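Local coordinates for protein FAD-dependent pyridine nucleotide-disulphide oxidoreductase (Desulfovibrio vulgaris, PDB 3IWA) that probably uses bound FAD to pass electrons from a reduced pyridine nucleotide to a disulphide or related acceptor, as in the disulphide oxidoreductase family it belongs to, at residues Val81-Ala89 / Glu100-Arg110; Ala91-Val99 / Thr111-Leu119. All blocks are in the same frame, centred on the assembly; numbering follows the deposited sequence. Where two conformers were deposited one is given.

Interaction 1: residues Val81-Ala89 / Glu100-Arg110; sequences VEALVETRA and EIENLRTGERR
Ile101 meets Ala89 as a non-hydrogen-bonded antiparallel pair, and its CD1 touches Leu84 CD1 at 3.5 Å, the two side chains crossing at about a right angle. Its CG1 lies between the backbone N and the carbonyl carbon (chi1 68°), and from there CD1 also packs on Thr87 CG2. At Glu102 the strands join by two backbone bonds: Arg88 N gives to Glu102 O at 3.0 Å, and Glu102 N to Arg88 O at 2.8 Å. Asn103 pairs with Thr87, and its OD1 accepts from Arg105 N in an Asx turn that bends the chain out of the strand. Leu104 N prolongs the pairing with a nearly straight bond to Glu86 O, while its two methyls lie against the aliphatic CG and CD of Arg88, CD1 being 3.7 Å from Arg88 CG. Beyond it, Arg105 NE forms a salt bridge with Glu86 OE2 at 3.0 Å; the carboxylate stands almost perpendicular to the guanidinium, 87° between planes. Arg110 makes the contrasting bridge, its NH2 reaching the syn lone pair of Glu82 OE1 at 3.0 Å with the two planes only 14° apart; a longer NH1 bond to the same oxygen is weak. Glu82 OE2 turns instead to His30 and Thr32. The contact thus sits where strand 82-84, beside strand 30-34 at the edge of the parallel sheet that probably forms the FAD-binding Rossmann fold, as in relatives, passes into the three-stranded antiparallel sheet of 87-93, 98-103 and 109-113; Ile34 of strand 30-34 packs against both Thr87 and Ile101.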
ATOM      1  N   VAL A  81      -6.840 -22.816  29.500  1.00 69.94           N
ATOM      2  CA  VAL A  81      -8.056 -22.369  28.828  1.00 69.83           C
ATOM      3  C   VAL A  81      -9.197 -23.379  29.006  1.00 69.87           C
ATOM      4  O   VAL A  81      -9.249 -24.406  28.319  1.00 70.00           O
ATOM      5  CB  VAL A  81      -7.811 -22.105  27.324  1.00 69.79           C
ATOM      6  N   GLU A  82     -10.098 -23.064  29.941  1.00 69.63           N
ATOM      7  CA  GLU A  82     -11.292 -23.871  30.247  1.00 69.46           C
ATOM      8  C   GLU A  82     -12.363 -23.571  29.177  1.00 68.70           C
ATOM      9  O   GLU A  82     -12.974 -22.505  29.196  1.00 68.12           O
ATOM     10  CB  GLU A  82     -11.799 -23.524  31.670  1.00 69.93           C
ATOM     11  CG  GLU A  82     -12.654 -24.610  32.403  1.00 71.66           C
ATOM     12  CD  GLU A  82     -13.515 -24.059  33.591  1.00 73.11           C
ATOM     13  OE1 GLU A  82     -14.623 -24.606  33.829  1.00 71.96           O
ATOM     14  OE2 GLU A  82     -13.082 -23.096  34.278  1.00 74.32           O
ATOM     15  N   ALA A  83     -12.567 -24.503  28.242  1.00 67.79           N
ATOM     16  CA  ALA A  83     -13.460 -24.284  27.090  1.00 67.31           C
ATOM     17  C   ALA A  83     -14.775 -25.045  27.201  1.00 66.66           C
ATOM     18  O   ALA A  83     -14.802 -26.256  27.027  1.00 67.28           O
ATOM     19  CB  ALA A  83     -12.758 -24.669  25.798  1.00 67.14           C
ATOM     20  N   LEU A  84     -15.866 -24.328  27.459  1.00 65.71           N
ATOM     21  CA  LEU A  84     -17.181 -24.934  27.625  1.00 64.86           C
ATOM     22  C   LEU A  84     -17.961 -24.811  26.331  1.00 64.36           C
ATOM     23  O   LEU A  84     -18.369 -23.714  25.954  1.00 63.90           O
ATOM     24  CB  LEU A  84     -17.946 -24.237  28.755  1.00 64.82           C
ATOM     25  CG  LEU A  84     -17.240 -24.211  30.114  1.00 64.45           C
ATOM     26  CD1 LEU A  84     -17.948 -23.271  31.103  1.00 63.92           C
ATOM     27  CD2 LEU A  84     -17.131 -25.623  30.667  1.00 63.76           C
ATOM     28  N   VAL A  85     -18.167 -25.933  25.653  1.00 63.65           N
ATOM     29  CA  VAL A  85     -18.984 -25.958  24.441  1.00 63.42           C
ATOM     30  C   VAL A  85     -20.470 -26.197  24.731  1.00 62.85           C
ATOM     31  O   VAL A  85     -20.862 -26.507  25.857  1.00 62.29           O
ATOM     32  CB  VAL A  85     -18.466 -26.998  23.414  1.00 63.89           C
ATOM     33  CG1 VAL A  85     -17.037 -26.623  22.978  1.00 64.20           C
ATOM     34  CG2 VAL A  85     -18.529 -28.427  23.981  1.00 63.19           C
ATOM     35  N   GLU A  86     -21.291 -26.020  23.703  1.00 62.27           N
ATOM     36  CA  GLU A  86     -22.749 -26.092  23.836  1.00 62.37           C
ATOM     37  C   GLU A  86     -23.259 -25.452  25.141  1.00 61.10           C
ATOM     38  O   GLU A  86     -24.131 -26.004  25.815  1.00 61.34           O
ATOM     39  CB  GLU A  86     -23.229 -27.547  23.693  1.00 62.69           C
ATOM     40  CG  GLU A  86     -22.874 -28.162  22.336  1.00 65.15           C
ATOM     41  CD  GLU A  86     -23.676 -29.433  22.007  1.00 69.10           C
ATOM     42  OE1 GLU A  86     -24.893 -29.325  21.713  1.00 70.99           O
ATOM     43  OE2 GLU A  86     -23.084 -30.541  22.016  1.00 71.56           O
ATOM     44  N   THR A  87     -22.715 -24.278  25.460  1.00 59.68           N
ATOM     45  CA  THR A  87     -22.984 -23.563  26.711  1.00 58.77           C
ATOM     46  C   THR A  87     -23.368 -22.128  26.406  1.00 58.32           C
ATOM     47  O   THR A  87     -22.739 -21.496  25.568  1.00 57.80           O
ATOM     48  CB  THR A  87     -21.729 -23.536  27.593  1.00 58.56           C
ATOM     49  OG1 THR A  87     -21.222 -24.864  27.728  1.00 58.54           O
ATOM     50  CG2 THR A  87     -22.020 -22.985  28.933  1.00 58.12           C
ATOM     51  N   ARG A  88     -24.382 -21.619  27.101  1.00 57.97           N
ATOM     52  CA  ARG A  88     -24.871 -20.248  26.908  1.00 57.74           C
ATOM     53  C   ARG A  88     -24.761 -19.395  28.143  1.00 56.62           C
ATOM     54  O   ARG A  88     -25.117 -19.832  29.217  1.00 56.37           O
ATOM     55  CB  ARG A  88     -26.346 -20.251  26.539  1.00 58.25           C
ATOM     56  CG  ARG A  88     -26.600 -20.594  25.117  1.00 60.58           C
ATOM     57  CD  ARG A  88     -27.963 -20.145  24.643  1.00 63.21           C
ATOM     58  NE  ARG A  88     -27.852 -19.063  23.652  1.00 66.18           N
ATOM     59  CZ  ARG A  88     -28.352 -17.840  23.799  1.00 65.10           C
ATOM     60  NH1 ARG A  88     -29.024 -17.504  24.900  1.00 65.25           N
ATOM     61  NH2 ARG A  88     -28.187 -16.953  22.833  1.00 64.39           N
ATOM     62  N   ALA A  89     -24.312 -18.156  27.982  1.00 55.70           N
ATOM     63  CA  ALA A  89     -24.429 -17.177  29.059  1.00 55.26           C
ATOM     64  C   ALA A  89     -25.875 -16.724  29.047  1.00 54.72           C
ATOM     65  O   ALA A  89     -26.436 -16.468  27.985  1.00 54.48           O
ATOM     66  CB  ALA A  89     -23.496 -16.002  28.856  1.00 54.98           C
ATOM     67  N   GLU A 100     -24.080 -16.099  34.722  1.00 52.19           N
ATOM     68  CA  GLU A 100     -24.808 -17.369  34.862  1.00 53.68           C
ATOM     69  C   GLU A 100     -24.820 -18.075  33.504  1.00 54.02           C
ATOM     70  O   GLU A 100     -25.181 -17.492  32.487  1.00 52.97           O
ATOM     71  CB  GLU A 100     -26.246 -17.164  35.359  1.00 54.07           C
ATOM     72  CG  GLU A 100     -26.398 -16.497  36.742  1.00 57.77           C
ATOM     73  CD  GLU A 100     -27.879 -16.296  37.140  1.00 62.62           C
ATOM     74  OE1 GLU A 100     -28.285 -16.807  38.201  1.00 67.27           O
ATOM     75  OE2 GLU A 100     -28.654 -15.654  36.389  1.00 65.02           O
ATOM     76  N   ILE A 101     -24.413 -19.329  33.491  1.00 55.43           N
ATOM     77  CA  ILE A 101     -24.343 -20.072  32.246  1.00 56.81           C
ATOM     78  C   ILE A 101     -25.214 -21.322  32.339  1.00 58.74           C
ATOM     79  O   ILE A 101     -25.507 -21.805  33.446  1.00 58.37           O
ATOM     80  CB  ILE A 101     -22.880 -20.416  31.884  1.00 56.73           C
ATOM     81  CG1 ILE A 101     -22.279 -21.434  32.859  1.00 56.17           C
ATOM     82  CG2 ILE A 101     -22.021 -19.129  31.890  1.00 55.85           C
ATOM     83  CD1 ILE A 101     -20.828 -21.811  32.552  1.00 55.53           C
ATOM     84  N   GLU A 102     -25.636 -21.824  31.181  1.00 60.74           N
ATOM     85  CA  GLU A 102     -26.372 -23.081  31.120  1.00 62.51           C
ATOM     86  C   GLU A 102     -25.911 -23.936  29.944  1.00 63.34           C
ATOM     87  O   GLU A 102     -25.892 -23.496  28.809  1.00 62.97           O
ATOM     88  CB  GLU A 102     -27.893 -22.828  31.113  1.00 62.96           C
ATOM     89  CG  GLU A 102     -28.575 -22.745  29.767  1.00 65.45           C
ATOM     90  CD  GLU A 102     -30.071 -22.452  29.897  1.00 69.98           C
ATOM     91  OE1 GLU A 102     -30.411 -21.319  30.339  1.00 72.42           O
ATOM     92  OE2 GLU A 102     -30.897 -23.347  29.547  1.00 71.34           O
ATOM     93  N   ASN A 103     -25.481 -25.149  30.264  1.00 64.93           N
ATOM     94  CA  ASN A 103     -25.227 -26.199  29.288  1.00 65.98           C
ATOM     95  C   ASN A 103     -26.562 -26.593  28.642  1.00 67.35           C
ATOM     96  O   ASN A 103     -27.500 -26.929  29.343  1.00 67.72           O
ATOM     97  CB  ASN A 103     -24.589 -27.395  29.995  1.00 65.67           C
ATOM     98  CG  ASN A 103     -24.077 -28.442  29.028  1.00 65.71           C
ATOM     99  OD1 ASN A 103     -24.843 -29.008  28.258  1.00 65.39           O
ATOM    100  ND2 ASN A 103     -22.771 -28.704  29.061  1.00 63.60           N
ATOM    101  N   LEU A 104     -26.645 -26.532  27.316  1.00 68.95           N
ATOM    102  CA  LEU A 104     -27.930 -26.652  26.601  1.00 70.06           C
ATOM    103  C   LEU A 104     -28.434 -28.105  26.432  1.00 71.48           C
ATOM    104  O   LEU A 104     -29.608 -28.337  26.149  1.00 71.50           O
ATOM    105  CB  LEU A 104     -27.819 -25.959  25.234  1.00 70.12           C
ATOM    106  CG  LEU A 104     -27.577 -24.439  25.249  1.00 69.52           C
ATOM    107  CD1 LEU A 104     -27.386 -23.936  23.843  1.00 69.23           C
ATOM    108  CD2 LEU A 104     -28.736 -23.692  25.910  1.00 69.90           C
ATOM    109  N   ARG A 105     -27.536 -29.069  26.629  1.00 73.11           N
ATOM    110  CA  ARG A 105     -27.819 -30.500  26.485  1.00 74.15           C
ATOM    111  C   ARG A 105     -28.315 -31.116  27.791  1.00 74.21           C
ATOM    112  O   ARG A 105     -29.356 -31.786  27.817  1.00 74.15           O
ATOM    113  CB  ARG A 105     -26.545 -31.245  26.052  1.00 74.63           C
ATOM    114  CG  ARG A 105     -26.331 -31.295  24.560  1.00 76.79           C
ATOM    115  CD  ARG A 105     -25.161 -32.197  24.164  1.00 79.67           C
ATOM    116  NE  ARG A 105     -25.210 -32.486  22.727  1.00 82.30           N
ATOM    117  CZ  ARG A 105     -25.895 -33.483  22.161  1.00 85.00           C
ATOM    118  NH1 ARG A 105     -26.596 -34.347  22.908  1.00 85.40           N
ATOM    119  NH2 ARG A 105     -25.866 -33.629  20.832  1.00 86.00           N
ATOM    120  N   THR A 106     -27.540 -30.894  28.852  1.00 74.18           N
ATOM    121  CA  THR A 106     -27.815 -31.433  30.181  1.00 74.31           C
ATOM    122  C   THR A 106     -28.675 -30.500  31.049  1.00 74.28           C
ATOM    123  O   THR A 106     -29.310 -30.940  32.007  1.00 74.62           O
ATOM    124  CB  THR A 106     -26.501 -31.710  30.934  1.00 74.46           C
ATOM    125  OG1 THR A 106     -25.865 -30.471  31.263  1.00 75.01           O
ATOM    126  CG2 THR A 106     -25.551 -32.553  30.091  1.00 74.35           C
ATOM    127  N   GLY A 107     -28.679 -29.207  30.736  1.00 73.83           N
ATOM    128  CA  GLY A 107     -29.445 -28.228  31.521  1.00 73.12           C
ATOM    129  C   GLY A 107     -28.748 -27.770  32.787  1.00 72.63           C
ATOM    130  O   GLY A 107     -29.228 -26.866  33.456  1.00 72.19           O
ATOM    131  N   GLU A 108     -27.612 -28.383  33.117  1.00 72.56           N
ATOM    132  CA  GLU A 108     -26.841 -27.994  34.296  1.00 72.74           C
ATOM    133  C   GLU A 108     -26.484 -26.495  34.223  1.00 72.72           C
ATOM    134  O   GLU A 108     -25.950 -26.023  33.217  1.00 72.65           O
ATOM    135  CB  GLU A 108     -25.576 -28.863  34.431  1.00 72.87           C
ATOM    136  N   ARG A 109     -26.821 -25.758  35.278  1.00 72.44           N
ATOM    137  CA  ARG A 109     -26.598 -24.312  35.335  1.00 72.23           C
ATOM    138  C   ARG A 109     -25.465 -23.980  36.291  1.00 71.11           C
ATOM    139  O   ARG A 109     -25.351 -24.585  37.351  1.00 71.35           O
ATOM    140  CB  ARG A 109     -27.865 -23.575  35.780  1.00 72.76           C
ATOM    141  CG  ARG A 109     -28.933 -23.507  34.702  1.00 74.49           C
ATOM    142  CD  ARG A 109     -30.174 -22.762  35.166  1.00 77.16           C
ATOM    143  NE  ARG A 109     -31.309 -23.094  34.297  1.00 79.49           N
ATOM    144  CZ  ARG A 109     -31.730 -22.385  33.247  1.00 80.26           C
ATOM    145  NH1 ARG A 109     -31.139 -21.234  32.898  1.00 81.10           N
ATOM    146  NH2 ARG A 109     -32.767 -22.834  32.541  1.00 80.15           N
ATOM    147  N   ARG A 110     -24.643 -23.009  35.915  1.00 69.62           N
ATOM    148  CA  ARG A 110     -23.469 -22.640  36.696  1.00 68.12           C
ATOM    149  C   ARG A 110     -23.272 -21.135  36.708  1.00 66.41           C
ATOM    150  O   ARG A 110     -23.685 -20.445  35.782  1.00 66.02           O
ATOM    151  CB  ARG A 110     -22.251 -23.336  36.112  1.00 68.35           C
ATOM    152  CG  ARG A 110     -20.956 -22.997  36.800  1.00 69.78           C
ATOM    153  CD  ARG A 110     -19.950 -24.091  36.579  1.00 70.73           C
ATOM    154  NE  ARG A 110     -18.580 -23.592  36.627  1.00 71.29           N
ATOM    155  CZ  ARG A 110     -17.641 -23.883  35.727  1.00 72.58           C
ATOM    156  NH1 ARG A 110     -17.909 -24.679  34.683  1.00 71.82           N
ATOM    157  NH2 ARG A 110     -16.423 -23.376  35.870  1.00 72.87           N
TER

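Interaction 2: residues Ala91-Val99 / Thr111-Leu119; sequences AIDRAAHTV and TLKYDKLVL
Ile92 points its CD1 tip to tip at Leu117 CD2, a tight carbon pair at 3.4 Å, and also meets Leu119 CD2 at 3.9 Å. These contacts lay the antiparallel three-stranded sheet against strand 116-119 of the parallel sheet, an arrangement consistent with the beta-meander that accompanies the Rossmann fold in FAD domains of this family. Asp93 faces both His97 and Thr98, a G1 beta bulge at the turn between the first two strands of the meander. Arg94 brings its CA near the Tyr114 hydroxyl, while in the conformer given its guanidinium reaches Asp286 and the carbonyl of Ala266. Ala96 O lies against Lys113 CE, part of a lysine chain bent at chi2 (-95°) that folds back along the turn. His97 meets Tyr114 in two ways: its O accepts from Tyr114 N at 3.0 Å, and its CB sits over the tyrosine face, 4.0 Å from the ring centroid and 11° off the normal, a CH-pi contact. The two rings themselves meet obliquely, planes 45° apart. His97 ND1 gives to Ala95 O and NE2 pairs with Asp288, which together should restrain the rotation of the imidazole. Thr98 forms a non-hydrogen-bonded pair with Lys113, its CB resting 4.0 Å from Thr111 CG2. Val99 is hydrogen-bonded to Leu112 in both directions. The Tyr114 ring is sandwiched, with Leu117 CB over the face opposite His97. On the face it shares with Leu112, Val99 directs a methyl to this ring: Val99 CG2 stands 3.8 Å from Tyr114 CD2 and 4.0 Å from Leu117 CD1.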
ATOM      1  N   ALA A  91     -27.124 -14.448  31.670  1.00 51.55           N
ATOM      2  CA  ALA A  91     -27.172 -13.099  32.200  1.00 51.73           C
ATOM      3  C   ALA A  91     -25.818 -12.693  32.719  1.00 51.65           C
ATOM      4  O   ALA A  91     -25.037 -13.538  33.129  1.00 52.52           O
ATOM      5  CB  ALA A  91     -28.203 -12.991  33.342  1.00 51.49           C
ATOM      6  N   ILE A  92     -25.567 -11.391  32.712  1.00 51.61           N
ATOM      7  CA  ILE A  92     -24.370 -10.827  33.287  1.00 51.62           C
ATOM      8  C   ILE A  92     -24.754  -9.957  34.467  1.00 52.11           C
ATOM      9  O   ILE A  92     -25.594  -9.087  34.335  1.00 51.99           O
ATOM     10  CB  ILE A  92     -23.598  -9.983  32.260  1.00 51.38           C
ATOM     11  CG1 ILE A  92     -23.062 -10.888  31.152  1.00 50.94           C
ATOM     12  CG2 ILE A  92     -22.427  -9.226  32.935  1.00 50.12           C
ATOM     13  CD1 ILE A  92     -22.448 -10.157  30.032  1.00 49.06           C
ATOM     14  N   ASP A  93     -24.131 -10.184  35.618  1.00 52.86           N
ATOM     15  CA  ASP A  93     -24.311  -9.282  36.748  1.00 53.67           C
ATOM     16  C   ASP A  93     -23.015  -8.541  36.911  1.00 53.54           C
ATOM     17  O   ASP A  93     -22.036  -9.081  37.407  1.00 53.77           O
ATOM     18  CB  ASP A  93     -24.688 -10.042  38.027  1.00 54.15           C
ATOM     19  CG  ASP A  93     -25.056  -9.109  39.192  1.00 55.54           C
ATOM     20  OD1 ASP A  93     -24.812  -7.885  39.106  1.00 56.47           O
ATOM     21  OD2 ASP A  93     -25.575  -9.619  40.213  1.00 58.68           O
ATOM     22  N   ARG A  94     -23.046  -7.288  36.491  1.00 53.89           N
ATOM     23  CA  ARG A  94     -21.864  -6.437  36.464  0.50 53.82           C
ATOM     24  C   ARG A  94     -21.359  -6.044  37.848  1.00 54.19           C
ATOM     25  O   ARG A  94     -20.148  -6.096  38.107  1.00 54.37           O
ATOM     26  CB  ARG A  94     -22.161  -5.190  35.649  0.50 53.51           C
ATOM     27  CG  ARG A  94     -22.259  -5.493  34.188  0.50 52.65           C
ATOM     28  CD  ARG A  94     -23.021  -4.424  33.507  0.50 51.19           C
ATOM     29  NE  ARG A  94     -22.412  -3.132  33.744  0.50 50.11           N
ATOM     30  CZ  ARG A  94     -23.032  -1.984  33.538  0.50 49.79           C
ATOM     31  NH1 ARG A  94     -24.281  -1.983  33.098  0.50 50.02           N
ATOM     32  NH2 ARG A  94     -22.409  -0.843  33.768  0.50 50.33           N
ATOM     33  N   ALA A  95     -22.273  -5.648  38.736  1.00 54.62           N
ATOM     34  CA  ALA A  95     -21.888  -5.265  40.113  1.00 54.96           C
ATOM     35  C   ALA A  95     -21.208  -6.437  40.840  1.00 55.12           C
ATOM     36  O   ALA A  95     -20.154  -6.268  41.479  1.00 55.62           O
ATOM     37  CB  ALA A  95     -23.104  -4.768  40.901  1.00 54.84           C
ATOM     38  N   ALA A  96     -21.803  -7.623  40.698  1.00 55.00           N
ATOM     39  CA  ALA A  96     -21.286  -8.858  41.294  1.00 54.70           C
ATOM     40  C   ALA A  96     -20.159  -9.573  40.527  1.00 54.12           C
ATOM     41  O   ALA A  96     -19.584 -10.546  41.040  1.00 53.81           O
ATOM     42  CB  ALA A  96     -22.451  -9.837  41.492  1.00 55.30           C
ATOM     43  N   HIS A  97     -19.884  -9.136  39.296  1.00 53.17           N
ATOM     44  CA  HIS A  97     -18.892  -9.773  38.416  1.00 52.17           C
ATOM     45  C   HIS A  97     -19.142 -11.282  38.271  1.00 51.23           C
ATOM     46  O   HIS A  97     -18.277 -12.123  38.523  1.00 51.72           O
ATOM     47  CB  HIS A  97     -17.473  -9.476  38.905  1.00 52.40           C
ATOM     48  CG  HIS A  97     -17.070  -8.037  38.759  1.00 52.83           C
ATOM     49  ND1 HIS A  97     -17.685  -7.011  39.443  1.00 53.63           N
ATOM     50  CD2 HIS A  97     -16.113  -7.453  37.996  1.00 54.22           C
ATOM     51  CE1 HIS A  97     -17.126  -5.860  39.112  1.00 53.46           C
ATOM     52  NE2 HIS A  97     -16.171  -6.099  38.231  1.00 52.74           N
ATOM     53  N   THR A  98     -20.349 -11.612  37.851  1.00 49.98           N
ATOM     54  CA  THR A  98     -20.753 -12.997  37.665  1.00 49.58           C
ATOM     55  C   THR A  98     -21.487 -13.155  36.330  1.00 48.52           C
ATOM     56  O   THR A  98     -22.160 -12.241  35.872  1.00 46.92           O
ATOM     57  CB  THR A  98     -21.701 -13.490  38.813  1.00 49.71           C
ATOM     58  OG1 THR A  98     -22.954 -12.816  38.719  1.00 50.57           O
ATOM     59  CG2 THR A  98     -21.097 -13.231  40.205  1.00 50.10           C
ATOM     60  N   VAL A  99     -21.333 -14.326  35.723  1.00 48.72           N
ATOM     61  CA  VAL A  99     -22.081 -14.712  34.531  1.00 49.26           C
ATOM     62  C   VAL A  99     -22.754 -16.037  34.840  1.00 50.66           C
ATOM     63  O   VAL A  99     -22.061 -16.999  35.166  1.00 51.27           O
ATOM     64  CB  VAL A  99     -21.180 -14.983  33.298  1.00 48.36           C
ATOM     65  CG1 VAL A  99     -22.042 -15.207  32.109  1.00 46.98           C
ATOM     66  CG2 VAL A  99     -20.200 -13.861  33.045  1.00 47.37           C
ATOM     67  N   THR A 111     -22.653 -20.642  37.778  1.00 64.57           N
ATOM     68  CA  THR A 111     -22.374 -19.221  37.958  1.00 63.05           C
ATOM     69  C   THR A 111     -20.863 -19.037  37.981  1.00 61.82           C
ATOM     70  O   THR A 111     -20.191 -19.437  38.940  1.00 62.07           O
ATOM     71  CB  THR A 111     -22.995 -18.678  39.254  1.00 62.89           C
ATOM     72  OG1 THR A 111     -24.392 -18.438  39.047  1.00 63.50           O
ATOM     73  CG2 THR A 111     -22.345 -17.380  39.684  1.00 62.73           C
ATOM     74  N   LEU A 112     -20.331 -18.467  36.897  1.00 59.66           N
ATOM     75  CA  LEU A 112     -18.899 -18.201  36.777  1.00 57.29           C
ATOM     76  C   LEU A 112     -18.630 -16.851  37.397  1.00 56.14           C
ATOM     77  O   LEU A 112     -19.452 -15.950  37.275  1.00 55.76           O
ATOM     78  CB  LEU A 112     -18.489 -18.142  35.309  1.00 57.02           C
ATOM     79  CG  LEU A 112     -18.664 -19.382  34.430  1.00 55.40           C
ATOM     80  CD1 LEU A 112     -18.275 -19.034  32.995  1.00 51.31           C
ATOM     81  CD2 LEU A 112     -17.832 -20.567  34.965  1.00 53.20           C
ATOM     82  N   LYS A 113     -17.479 -16.702  38.043  1.00 54.88           N
ATOM     83  CA  LYS A 113     -17.050 -15.396  38.532  1.00 54.64           C
ATOM     84  C   LYS A 113     -15.898 -14.850  37.672  1.00 53.16           C
ATOM     85  O   LYS A 113     -15.061 -15.619  37.157  1.00 53.24           O
ATOM     86  CB  LYS A 113     -16.664 -15.457  40.017  1.00 55.15           C
ATOM     87  CG  LYS A 113     -17.214 -14.265  40.830  1.00 57.98           C
ATOM     88  CD  LYS A 113     -16.208 -13.126  40.960  1.00 61.51           C
ATOM     89  CE  LYS A 113     -16.778 -11.943  41.740  1.00 63.19           C
ATOM     90  NZ  LYS A 113     -15.811 -10.792  41.788  1.00 64.34           N
ATOM     91  N   TYR A 114     -15.857 -13.531  37.505  1.00 50.71           N
ATOM     92  CA  TYR A 114     -14.854 -12.958  36.637  1.00 49.13           C
ATOM     93  C   TYR A 114     -14.244 -11.709  37.218  1.00 48.21           C
ATOM     94  O   TYR A 114     -14.888 -10.977  37.962  1.00 47.42           O
ATOM     95  CB  TYR A 114     -15.424 -12.690  35.229  1.00 48.77           C
ATOM     96  CG  TYR A 114     -16.420 -11.553  35.127  1.00 45.85           C
ATOM     97  CD1 TYR A 114     -16.003 -10.238  35.048  1.00 44.13           C
ATOM     98  CD2 TYR A 114     -17.781 -11.806  35.085  1.00 45.48           C
ATOM     99  CE1 TYR A 114     -16.921  -9.199  34.946  1.00 44.30           C
ATOM    100  CE2 TYR A 114     -18.695 -10.792  34.969  1.00 44.21           C
ATOM    101  CZ  TYR A 114     -18.265  -9.496  34.898  1.00 44.12           C
ATOM    102  OH  TYR A 114     -19.198  -8.497  34.791  1.00 46.72           O
ATOM    103  N   ASP A 115     -12.979 -11.501  36.864  1.00 47.49           N
ATOM    104  CA  ASP A 115     -12.303 -10.217  37.052  1.00 47.51           C
ATOM    105  C   ASP A 115     -12.477  -9.341  35.812  1.00 46.31           C
ATOM    106  O   ASP A 115     -12.604  -8.133  35.930  1.00 46.36           O
ATOM    107  CB  ASP A 115     -10.815 -10.447  37.295  1.00 48.26           C
ATOM    108  CG  ASP A 115     -10.557 -11.260  38.561  1.00 49.84           C
ATOM    109  OD1 ASP A 115     -10.520 -10.601  39.611  1.00 52.91           O
ATOM    110  OD2 ASP A 115     -10.396 -12.523  38.495  1.00 45.88           O
ATOM    111  N   LYS A 116     -12.443  -9.962  34.627  1.00 44.51           N
ATOM    112  CA  LYS A 116     -12.651  -9.258  33.384  1.00 43.30           C
ATOM    113  C   LYS A 116     -13.465 -10.150  32.481  1.00 41.56           C
ATOM    114  O   LYS A 116     -13.293 -11.344  32.498  1.00 40.79           O
ATOM    115  CB  LYS A 116     -11.319  -8.923  32.695  1.00 43.39           C
ATOM    116  CG  LYS A 116     -10.345  -8.054  33.478  1.00 42.66           C
ATOM    117  CD  LYS A 116     -10.826  -6.652  33.691  1.00 43.84           C
ATOM    118  CE  LYS A 116      -9.941  -5.938  34.720  1.00 45.36           C
ATOM    119  NZ  LYS A 116     -10.402  -4.526  34.983  1.00 47.14           N
ATOM    120  N   LEU A 117     -14.343  -9.548  31.699  1.00 40.03           N
ATOM    121  CA  LEU A 117     -15.169 -10.268  30.723  1.00 39.55           C
ATOM    122  C   LEU A 117     -14.908  -9.773  29.289  1.00 38.34           C
ATOM    123  O   LEU A 117     -14.726  -8.578  29.043  1.00 36.83           O
ATOM    124  CB  LEU A 117     -16.643 -10.051  31.060  1.00 39.08           C
ATOM    125  CG  LEU A 117     -17.746 -10.801  30.301  1.00 39.35           C
ATOM    126  CD1 LEU A 117     -17.628 -12.346  30.390  1.00 40.09           C
ATOM    127  CD2 LEU A 117     -19.106 -10.332  30.822  1.00 36.96           C
ATOM    128  N   VAL A 118     -14.899 -10.695  28.343  1.00 37.59           N
ATOM    129  CA  VAL A 118     -14.851 -10.314  26.945  1.00 37.59           C
ATOM    130  C   VAL A 118     -16.111 -10.801  26.222  1.00 37.35           C
ATOM    131  O   VAL A 118     -16.376 -11.987  26.208  1.00 37.28           O
ATOM    132  CB  VAL A 118     -13.613 -10.899  26.212  1.00 37.71           C
ATOM    133  CG1 VAL A 118     -13.707 -10.639  24.648  1.00 35.55           C
ATOM    134  CG2 VAL A 118     -12.335 -10.367  26.804  1.00 36.94           C
ATOM    135  N   LEU A 119     -16.828  -9.867  25.595  1.00 36.53           N
ATOM    136  CA  LEU A 119     -17.976 -10.158  24.776  1.00 35.95           C
ATOM    137  C   LEU A 119     -17.618 -10.248  23.288  1.00 36.18           C
ATOM    138  O   LEU A 119     -17.313  -9.275  22.649  1.00 35.48           O
ATOM    139  CB  LEU A 119     -19.063  -9.120  25.036  1.00 35.91           C
ATOM    140  CG  LEU A 119     -19.501  -8.964  26.514  1.00 35.25           C
ATOM    141  CD1 LEU A 119     -20.572  -7.924  26.667  1.00 32.91           C
ATOM    142  CD2 LEU A 119     -19.993 -10.297  27.065  1.00 36.31           C
TER

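Both interactions use the same three antiparallel strands, 87-93, 98-103 and 109-113, and both are partly buried, interaction 2 the more so. Interaction 1 pairs the first strand with the second and reaches the largely exposed turn after 98-103; its salt bridges lie at its rim, one at that turn and one between strands 82-84 and 109-113. Interaction 2 pairs the second with the third and continues into strand 116-119, where buried aliphatic and aromatic groups dominate. Their apolar sides join: Ala89 CB packs on Val99 CG1 at 3.7 Å, and Ile101 CD1 on Leu112 CG at 3.8 Å. A probable hydrogen bond from Glu100 N to Ala91 O carries the strand pairing across.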